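Local structure of Rab GDP-dissociation inhibitor (Saccharomyces cerevisiae, 2BCG) at residues Met92-Leu97 / Phe423-Thr427; Leu173-Asp179 / Tyr207-Arg213; Cys303-Arg309 / Ala397-Arg403. The protein binds prenylated Rab GTPases in their GDP-bound form, slows their release of GDP, extracts them from membranes, and is essential for yeast secretion. All coordinates share one frame; numbering follows the deposited sequence. Where two conformers were deposited one is given.

Contact 1: residues Met92-Leu97 / Phe423-Thr427; sequences MANGEL and FESMT
The carboxylate of E424 reaches across to the start of helix 96-104, where OE2 accepts a hydrogen bond from E96 N at 2.8 Å. The bond is nearly straight (173°) and uses the syn lone pair of OE2. The E424 chain bends at chi2 (57°), and its other oxygen, OE1, comes to 3.4 Å from G95 CA. OE1 also takes protons from two waters: one accepts from M92 N, while the other, in a weaker bond to OE1, accepts from L97 N and meets T427 OG1.

Beside this polar patch T427 lies obliquely against E96, with OG1 3.5 Å from E96 CB, and turns its methyl CG2 to L97 CB at 3.7 Å. L97 runs alongside F423, pointing the same way; L97 CD2 meets F423 CD2 at 3.9 Å and M426 CE at 4.0 Å. M426 CE sits over one face of the F423 ring, and I21 and I25 of helix 21-32 extend this apolar layer. The E96 carboxylate turns away to N99. A carboxylate thus takes the first amide of helix 96-104 directly and the next through a water, where the helix dipole would be expected to favour the charged form of E424.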
# COMPACT_ATOMS: atom_id res chain seq x y z
N MET A 92 6.08 10.56 -3.35
CA MET A 92 6.09 11.93 -3.86
C MET A 92 4.67 12.31 -4.32
O MET A 92 4.03 11.59 -5.10
CB MET A 92 7.05 12.07 -5.05
CG MET A 92 8.50 12.05 -4.68
SD MET A 92 8.97 13.65 -3.96
CE MET A 92 10.46 14.09 -4.82
N ALA A 93 4.19 13.46 -3.86
CA ALA A 93 2.83 13.88 -4.16
C ALA A 93 2.53 14.01 -5.66
O ALA A 93 1.38 13.81 -6.03
CB ALA A 93 2.49 15.15 -3.43
N ASN A 94 3.53 14.32 -6.50
CA ASN A 94 3.31 14.39 -7.96
C ASN A 94 4.04 13.28 -8.68
O ASN A 94 4.31 13.37 -9.90
CB ASN A 94 3.70 15.78 -8.53
CG ASN A 94 3.10 16.05 -9.92
OD1 ASN A 94 3.81 16.45 -10.85
ND2 ASN A 94 1.80 15.80 -10.06
N GLY A 95 4.37 12.23 -7.94
CA GLY A 95 5.08 11.10 -8.51
C GLY A 95 4.24 10.16 -9.35
O GLY A 95 3.01 10.26 -9.41
N GLU A 96 4.91 9.24 -10.00
CA GLU A 96 4.21 8.26 -10.84
C GLU A 96 3.23 7.37 -10.05
O GLU A 96 2.15 7.03 -10.56
CB GLU A 96 5.20 7.39 -11.60
CG GLU A 96 4.56 6.53 -12.69
CD GLU A 96 3.90 7.37 -13.79
OE1 GLU A 96 4.58 8.26 -14.35
OE2 GLU A 96 2.69 7.15 -14.11
N LEU A 97 3.57 6.99 -8.80
CA LEU A 97 2.63 6.13 -8.05
C LEU A 97 1.31 6.83 -7.83
O LEU A 97 0.24 6.22 -7.98
CB LEU A 97 3.27 5.56 -6.77
CG LEU A 97 2.38 4.62 -5.94
CD1 LEU A 97 1.88 3.45 -6.80
CD2 LEU A 97 3.12 4.11 -4.69
N PHE A 423 8.97 6.13 -3.36
CA PHE A 423 8.67 5.00 -4.27
C PHE A 423 8.95 5.26 -5.76
O PHE A 423 8.66 4.41 -6.61
CB PHE A 423 7.20 4.53 -4.06
CG PHE A 423 7.02 3.33 -3.11
CD1 PHE A 423 7.86 2.22 -3.19
CD2 PHE A 423 5.96 3.29 -2.19
CE1 PHE A 423 7.69 1.10 -2.36
CE2 PHE A 423 5.78 2.17 -1.37
CZ PHE A 423 6.64 1.08 -1.47
N GLU A 424 9.60 6.39 -6.12
CA GLU A 424 9.80 6.63 -7.55
C GLU A 424 10.61 5.54 -8.24
O GLU A 424 10.30 5.13 -9.37
CB GLU A 424 10.41 8.02 -7.79
CG GLU A 424 9.80 8.73 -8.95
CD GLU A 424 8.27 8.93 -8.87
OE1 GLU A 424 7.67 9.00 -7.76
OE2 GLU A 424 7.67 9.00 -9.95
N SER A 425 11.66 5.02 -7.59
CA SER A 425 12.44 3.97 -8.24
C SER A 425 11.61 2.66 -8.38
O SER A 425 11.85 1.86 -9.30
CB SER A 425 13.78 3.70 -7.54
OG SER A 425 13.55 3.22 -6.23
N MET A 426 10.63 2.45 -7.50
CA MET A 426 9.77 1.26 -7.57
C MET A 426 8.85 1.41 -8.79
O MET A 426 8.70 0.45 -9.55
CB MET A 426 8.99 1.06 -6.25
CG MET A 426 8.03 -0.14 -6.19
SD MET A 426 6.46 0.15 -7.08
CE MET A 426 5.72 1.40 -5.98
N THR A 427 8.28 2.60 -9.02
CA THR A 427 7.43 2.77 -10.22
C THR A 427 8.27 2.77 -11.51
O THR A 427 7.81 2.34 -12.57
CB THR A 427 6.51 3.99 -10.16
OG1 THR A 427 7.27 5.14 -9.80
CG2 THR A 427 5.44 3.76 -9.10
O HOH W 1 7.33 8.55 -5.04
O HOH W 2 6.22 6.84 -7.84

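Contact 2: residues Leu173-Asp179 / Tyr207-Arg213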
# COMPACT_ATOMS: atom_id res chain seq x y z
N LEU A 173 20.63 20.14 -21.09
CA LEU A 173 20.40 19.15 -20.03
C LEU A 173 21.07 17.80 -20.28
O LEU A 173 21.30 17.04 -19.34
CB LEU A 173 18.90 18.99 -19.72
CG LEU A 173 18.14 20.24 -19.24
CD1 LEU A 173 16.72 19.87 -18.90
CD2 LEU A 173 18.82 20.92 -18.05
N ASP A 174 21.40 17.52 -21.54
CA ASP A 174 22.06 16.26 -21.88
C ASP A 174 23.57 16.42 -21.99
O ASP A 174 24.32 15.50 -21.65
CB ASP A 174 21.48 15.71 -23.19
CG ASP A 174 20.00 15.40 -23.10
OD1 ASP A 174 19.63 14.55 -22.24
OD2 ASP A 174 19.22 15.99 -23.89
N LYS A 175 24.03 17.57 -22.47
CA LYS A 175 25.45 17.80 -22.70
C LYS A 175 26.19 18.42 -21.51
O LYS A 175 27.40 18.26 -21.36
CB LYS A 175 25.65 18.67 -23.95
CG LYS A 175 25.20 17.99 -25.25
CD LYS A 175 25.29 18.97 -26.41
CE LYS A 175 24.61 18.45 -27.66
NZ LYS A 175 25.46 17.49 -28.44
N ASN A 176 25.45 19.13 -20.66
CA ASN A 176 26.04 19.74 -19.47
C ASN A 176 25.84 18.82 -18.27
O ASN A 176 24.79 18.19 -18.17
CB ASN A 176 25.39 21.09 -19.19
CG ASN A 176 25.86 22.21 -20.12
OD1 ASN A 176 25.03 22.87 -20.78
ND2 ASN A 176 27.16 22.47 -20.14
N THR A 177 26.85 18.72 -17.41
CA THR A 177 26.74 18.01 -16.12
C THR A 177 25.98 18.91 -15.13
O THR A 177 25.81 20.12 -15.34
CB THR A 177 28.13 17.68 -15.51
OG1 THR A 177 28.76 18.90 -15.08
CG2 THR A 177 29.04 16.96 -16.51
N MET A 178 25.51 18.31 -14.03
CA MET A 178 24.83 19.09 -13.03
C MET A 178 25.77 20.12 -12.39
O MET A 178 25.34 21.22 -12.10
CB MET A 178 24.15 18.20 -11.98
CG MET A 178 23.05 18.93 -11.23
SD MET A 178 21.80 19.75 -12.25
CE MET A 178 21.04 20.85 -11.09
N ASP A 179 27.04 19.76 -12.21
CA ASP A 179 28.03 20.73 -11.69
C ASP A 179 28.15 21.97 -12.58
O ASP A 179 28.26 23.09 -12.09
CB ASP A 179 29.40 20.09 -11.53
CG ASP A 179 30.05 20.42 -10.20
OD1 ASP A 179 31.10 19.80 -9.88
OD2 ASP A 179 29.52 21.28 -9.46
N TYR A 207 25.97 12.27 -8.96
CA TYR A 207 25.20 13.07 -9.94
C TYR A 207 25.92 14.33 -10.45
O TYR A 207 25.58 14.85 -11.52
CB TYR A 207 23.85 13.48 -9.35
CG TYR A 207 23.95 14.67 -8.42
CD1 TYR A 207 24.36 14.51 -7.07
CD2 TYR A 207 23.67 15.96 -8.88
CE1 TYR A 207 24.46 15.62 -6.21
CE2 TYR A 207 23.77 17.07 -8.04
CZ TYR A 207 24.18 16.90 -6.71
OH TYR A 207 24.27 18.00 -5.90
N LEU A 208 26.87 14.84 -9.67
CA LEU A 208 27.57 16.07 -10.02
C LEU A 208 28.29 15.98 -11.38
O LEU A 208 28.38 16.97 -12.11
CB LEU A 208 28.58 16.44 -8.94
CG LEU A 208 28.08 16.99 -7.59
CD1 LEU A 208 29.29 17.15 -6.68
CD2 LEU A 208 27.35 18.32 -7.74
N GLN A 209 28.78 14.78 -11.69
CA GLN A 209 29.56 14.58 -12.91
C GLN A 209 28.78 13.83 -13.99
O GLN A 209 29.34 13.36 -14.97
CB GLN A 209 30.90 13.90 -12.58
CG GLN A 209 31.74 14.63 -11.51
CD GLN A 209 31.99 16.11 -11.83
OE1 GLN A 209 32.01 16.53 -12.99
NE2 GLN A 209 32.19 16.92 -10.78
N GLN A 210 27.46 13.75 -13.81
CA GLN A 210 26.57 13.09 -14.76
C GLN A 210 25.70 14.15 -15.46
O GLN A 210 25.55 15.25 -14.92
CB GLN A 210 25.68 12.07 -14.04
CG GLN A 210 26.40 10.78 -13.68
CD GLN A 210 25.65 9.93 -12.68
OE1 GLN A 210 24.49 10.19 -12.35
NE2 GLN A 210 26.32 8.89 -12.19
N PRO A 211 25.16 13.83 -16.67
CA PRO A 211 24.23 14.73 -17.36
C PRO A 211 23.17 15.32 -16.44
O PRO A 211 22.65 14.62 -15.56
CB PRO A 211 23.57 13.81 -18.39
CG PRO A 211 24.63 12.85 -18.73
CD PRO A 211 25.43 12.62 -17.48
N ALA A 212 22.86 16.59 -16.64
CA ALA A 212 21.96 17.33 -15.76
C ALA A 212 20.51 16.84 -15.77
O ALA A 212 19.81 16.96 -14.76
CB ALA A 212 22.02 18.81 -16.10
N ARG A 213 20.07 16.29 -16.91
CA ARG A 213 18.66 15.97 -17.14
C ARG A 213 17.93 15.27 -15.96
O ARG A 213 16.89 15.79 -15.52
CB ARG A 213 18.50 15.16 -18.45
CG ARG A 213 17.11 14.51 -18.66
CD ARG A 213 16.22 15.32 -19.59
NE ARG A 213 16.80 15.57 -20.92
CZ ARG A 213 16.39 16.54 -21.72
NH1 ARG A 213 15.39 17.32 -21.33
NH2 ARG A 213 16.96 16.74 -22.90
O HOH W 3 31.34 18.58 -14.50
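R213 lies across L173 and D174, and its side chain can be followed outward along both. Its CB is 3.5 Å from L173 O, the carbonyl that also accepts a hydrogen bond from R213 N. From there CG stands anti to the backbone N (chi1 168°) and the chain bends at chi2 and chi3, which brings the guanidinium back over L173, whose CB lies 4.0 Å above the centre of one face. NE and NH2 then grip the D174 carboxylate side-on, one nitrogen to each oxygen: R213 NE reaches D174 OD1 at 3.3 Å and R213 NH2 reaches D174 OD2 at 2.6 Å. The oxygens lie close to the guanidinium plane, but the carboxylate is turned 48° from it, so both nitrogens approach from above its own plane. NH1 packs on L173 CD1 and has a second acid, E162, as its salt-bridge partner. An alanine here is likely to leave D174 and E162 without their cationic mate and to remove the guanidinium that covers L173 CB.

Beyond the arginine the contact is carried largely by main chain. A212 N donates to N176 O at 2.9 Å, and M178 N to Q210 O, which pairs T177 with P211 in a single beta bridge; D179 N reaches back to L208 O. M178 CG meets the edge of the Y207 ring, 3.8 Å from CE2, and SD rests on A212 CB. D179 OD1 has a weak bond from Q209 NE2, its OD2 a salt bridge to K192. Backbone hydrogen bonds therefore join the loops leading into helix 178-184 and helix 212-229, which carries C223, V226 and A227 of the geranylgeranyl pocket; a bidentate ion pair closes one end, its shorter arm probably the stronger.

Contact 3: residues Cys303-Arg309 / Ala397-Arg403; sequences CKSTGQR and AELFEPR
K304 and E401 form an antiparallel hydrogen-bonded pair, each amide giving its proton to the other's carbonyl: K304 N to E401 O, and E401 N to K304 O, both 2.9 Å. T306 N to L399 O continues the pairing, after which the partners slip by two residues at a beta bulge and L399 N donates to Q308 O at 3.1 Å. The long side chains of K304 and E401 cross on one face of the sheet. K304 CE approaches E401 OE1 to 3.3 Å, whereas NZ stays 4.2 Å from that oxygen, too far for a salt bridge. At the slip S305 OG donates to E398 OE1 at 2.8 Å, meeting it on the anti side and somewhat out of the carboxylate plane.

These groups are positioned by a second set of bonds. S305 OG, carried anti to its own backbone N by chi1 of 171°, accepts from G307 N in an ST turn, while T306 OG1 accepts from Q308 NE2 almost straight (176°), so the two hydroxyls brace the corner. E401 OE2 is held by a salt bridge to R415, and a water bridges OE1 to S305 O. At the far end the R403 guanidinium lays one face on K304 CB, and a water joins its NH2 to C303 O. Strand 391-402, an outermost strand of the mixed sheet within this chain, is thus paired with strand 303-317 on both sides of a bulge, where the chain turns at G307. With K304 NZ held off from E401 and bonded to a water, its attraction to that carboxylate is probably weaker than that of R415.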
# COMPACT_ATOMS: atom_id res chain seq x y z
N CYS A 303 19.18 -13.82 -10.10
CA CYS A 303 19.44 -12.47 -9.61
C CYS A 303 20.85 -12.33 -9.10
O CYS A 303 21.52 -13.34 -8.83
CB CYS A 303 18.48 -12.10 -8.47
SG CYS A 303 16.78 -12.11 -8.98
N LYS A 304 21.31 -11.10 -9.00
CA LYS A 304 22.64 -10.79 -8.51
C LYS A 304 22.57 -9.67 -7.47
O LYS A 304 21.68 -8.81 -7.53
CB LYS A 304 23.56 -10.37 -9.67
CG LYS A 304 23.10 -9.13 -10.47
CD LYS A 304 23.96 -8.85 -11.72
CE LYS A 304 23.56 -7.54 -12.39
NZ LYS A 304 24.33 -7.20 -13.64
N SER A 305 23.50 -9.69 -6.53
CA SER A 305 23.60 -8.60 -5.58
C SER A 305 23.99 -7.32 -6.31
O SER A 305 24.79 -7.34 -7.25
CB SER A 305 24.64 -8.93 -4.52
OG SER A 305 24.86 -7.79 -3.73
N THR A 306 23.42 -6.19 -5.89
CA THR A 306 23.87 -4.90 -6.39
C THR A 306 25.18 -4.50 -5.71
O THR A 306 25.80 -3.51 -6.09
CB THR A 306 22.84 -3.81 -6.11
OG1 THR A 306 22.83 -3.57 -4.71
CG2 THR A 306 21.44 -4.23 -6.60
N GLY A 307 25.59 -5.27 -4.70
CA GLY A 307 26.78 -4.97 -3.89
C GLY A 307 26.52 -4.03 -2.72
O GLY A 307 27.46 -3.53 -2.08
N GLN A 308 25.24 -3.79 -2.44
CA GLN A 308 24.84 -2.94 -1.32
C GLN A 308 23.98 -3.68 -0.31
O GLN A 308 23.14 -4.49 -0.67
CB GLN A 308 24.06 -1.74 -1.82
CG GLN A 308 24.80 -0.86 -2.79
CD GLN A 308 23.89 0.12 -3.45
OE1 GLN A 308 23.97 1.31 -3.20
NE2 GLN A 308 22.97 -0.39 -4.30
N ARG A 309 24.21 -3.39 0.96
CA ARG A 309 23.37 -3.91 2.02
C ARG A 309 22.80 -2.70 2.74
O ARG A 309 23.51 -1.72 2.99
CB ARG A 309 24.19 -4.70 3.05
CG ARG A 309 24.68 -6.06 2.57
CD ARG A 309 25.19 -6.89 3.75
NE ARG A 309 26.21 -6.20 4.55
CZ ARG A 309 26.41 -6.37 5.86
NH1 ARG A 309 25.62 -7.18 6.56
NH2 ARG A 309 27.39 -5.72 6.48
N ALA A 397 19.28 -5.96 4.94
CA ALA A 397 18.84 -6.57 3.69
C ALA A 397 19.90 -6.37 2.60
O ALA A 397 20.41 -5.26 2.42
CB ALA A 397 17.50 -5.97 3.25
N GLU A 398 20.22 -7.45 1.88
CA GLU A 398 21.08 -7.32 0.70
C GLU A 398 20.17 -6.99 -0.48
O GLU A 398 19.11 -7.58 -0.60
CB GLU A 398 21.85 -8.62 0.44
CG GLU A 398 22.93 -8.42 -0.61
CD GLU A 398 23.96 -9.53 -0.67
OE1 GLU A 398 24.93 -9.38 -1.44
OE2 GLU A 398 23.80 -10.55 0.02
N LEU A 399 20.57 -6.03 -1.30
CA LEU A 399 19.78 -5.63 -2.48
C LEU A 399 20.11 -6.49 -3.70
O LEU A 399 21.29 -6.64 -4.05
CB LEU A 399 20.00 -4.16 -2.81
CG LEU A 399 19.71 -3.19 -1.67
CD1 LEU A 399 19.92 -1.81 -2.26
CD2 LEU A 399 18.28 -3.40 -1.13
N PHE A 400 19.06 -6.99 -4.34
CA PHE A 400 19.19 -7.83 -5.55
C PHE A 400 18.57 -7.19 -6.79
O PHE A 400 17.66 -6.35 -6.70
CB PHE A 400 18.60 -9.23 -5.30
CG PHE A 400 19.28 -9.95 -4.19
CD1 PHE A 400 18.72 -10.00 -2.91
CD2 PHE A 400 20.54 -10.55 -4.41
CE1 PHE A 400 19.37 -10.66 -1.87
CE2 PHE A 400 21.20 -11.20 -3.36
CZ PHE A 400 20.62 -11.24 -2.08
N GLU A 401 19.11 -7.56 -7.96
CA GLU A 401 18.51 -7.13 -9.22
C GLU A 401 18.59 -8.31 -10.18
O GLU A 401 19.37 -9.23 -9.95
CB GLU A 401 19.25 -5.92 -9.81
CG GLU A 401 20.74 -6.18 -10.07
CD GLU A 401 21.46 -4.99 -10.64
OE1 GLU A 401 22.70 -4.95 -10.54
OE2 GLU A 401 20.81 -4.09 -11.22
N PRO A 402 17.72 -8.34 -11.19
CA PRO A 402 17.81 -9.45 -12.14
C PRO A 402 19.10 -9.40 -12.95
O PRO A 402 19.58 -8.32 -13.29
CB PRO A 402 16.63 -9.23 -13.07
CG PRO A 402 16.10 -7.88 -12.82
CD PRO A 402 16.65 -7.38 -11.51
N ARG A 403 19.62 -10.58 -13.24
CA ARG A 403 20.80 -10.70 -14.09
C ARG A 403 20.46 -10.30 -15.53
O ARG A 403 21.28 -9.69 -16.22
CB ARG A 403 21.32 -12.13 -14.00
CG ARG A 403 21.98 -12.48 -12.67
CD ARG A 403 22.49 -13.92 -12.63
NE ARG A 403 22.93 -14.30 -11.28
CZ ARG A 403 24.12 -14.00 -10.75
NH1 ARG A 403 25.02 -13.31 -11.45
NH2 ARG A 403 24.40 -14.37 -9.50
O HOH W 4 22.69 -15.87 -8.14
O HOH W 5 23.96 -9.53 -15.48
O HOH W 6 25.13 -5.61 -9.68

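Overall arrangement
Contact 1 joins residues 326 positions apart, and the loop it closes encloses the other two, with contact 2 completed before contact 3 begins. Their centres are 21 to 27 Å apart and none touches another. Contact 3 belongs to the mixed sheet, whereas contact 2 lies in the helical part that holds the geranylgeranyl groups, about 12 Å from one of them at the M178 side chain. Contact 1 lies closest to the centre of the folded chain, about 8 Å from it, and brings helix 424-438 to the start of helix 96-104. Helix 212-229 connects two of them: it begins in contact 2, and its S225 meets M92 and N94 of contact 1, so the lipid-binding region and the protein's centre share one helix.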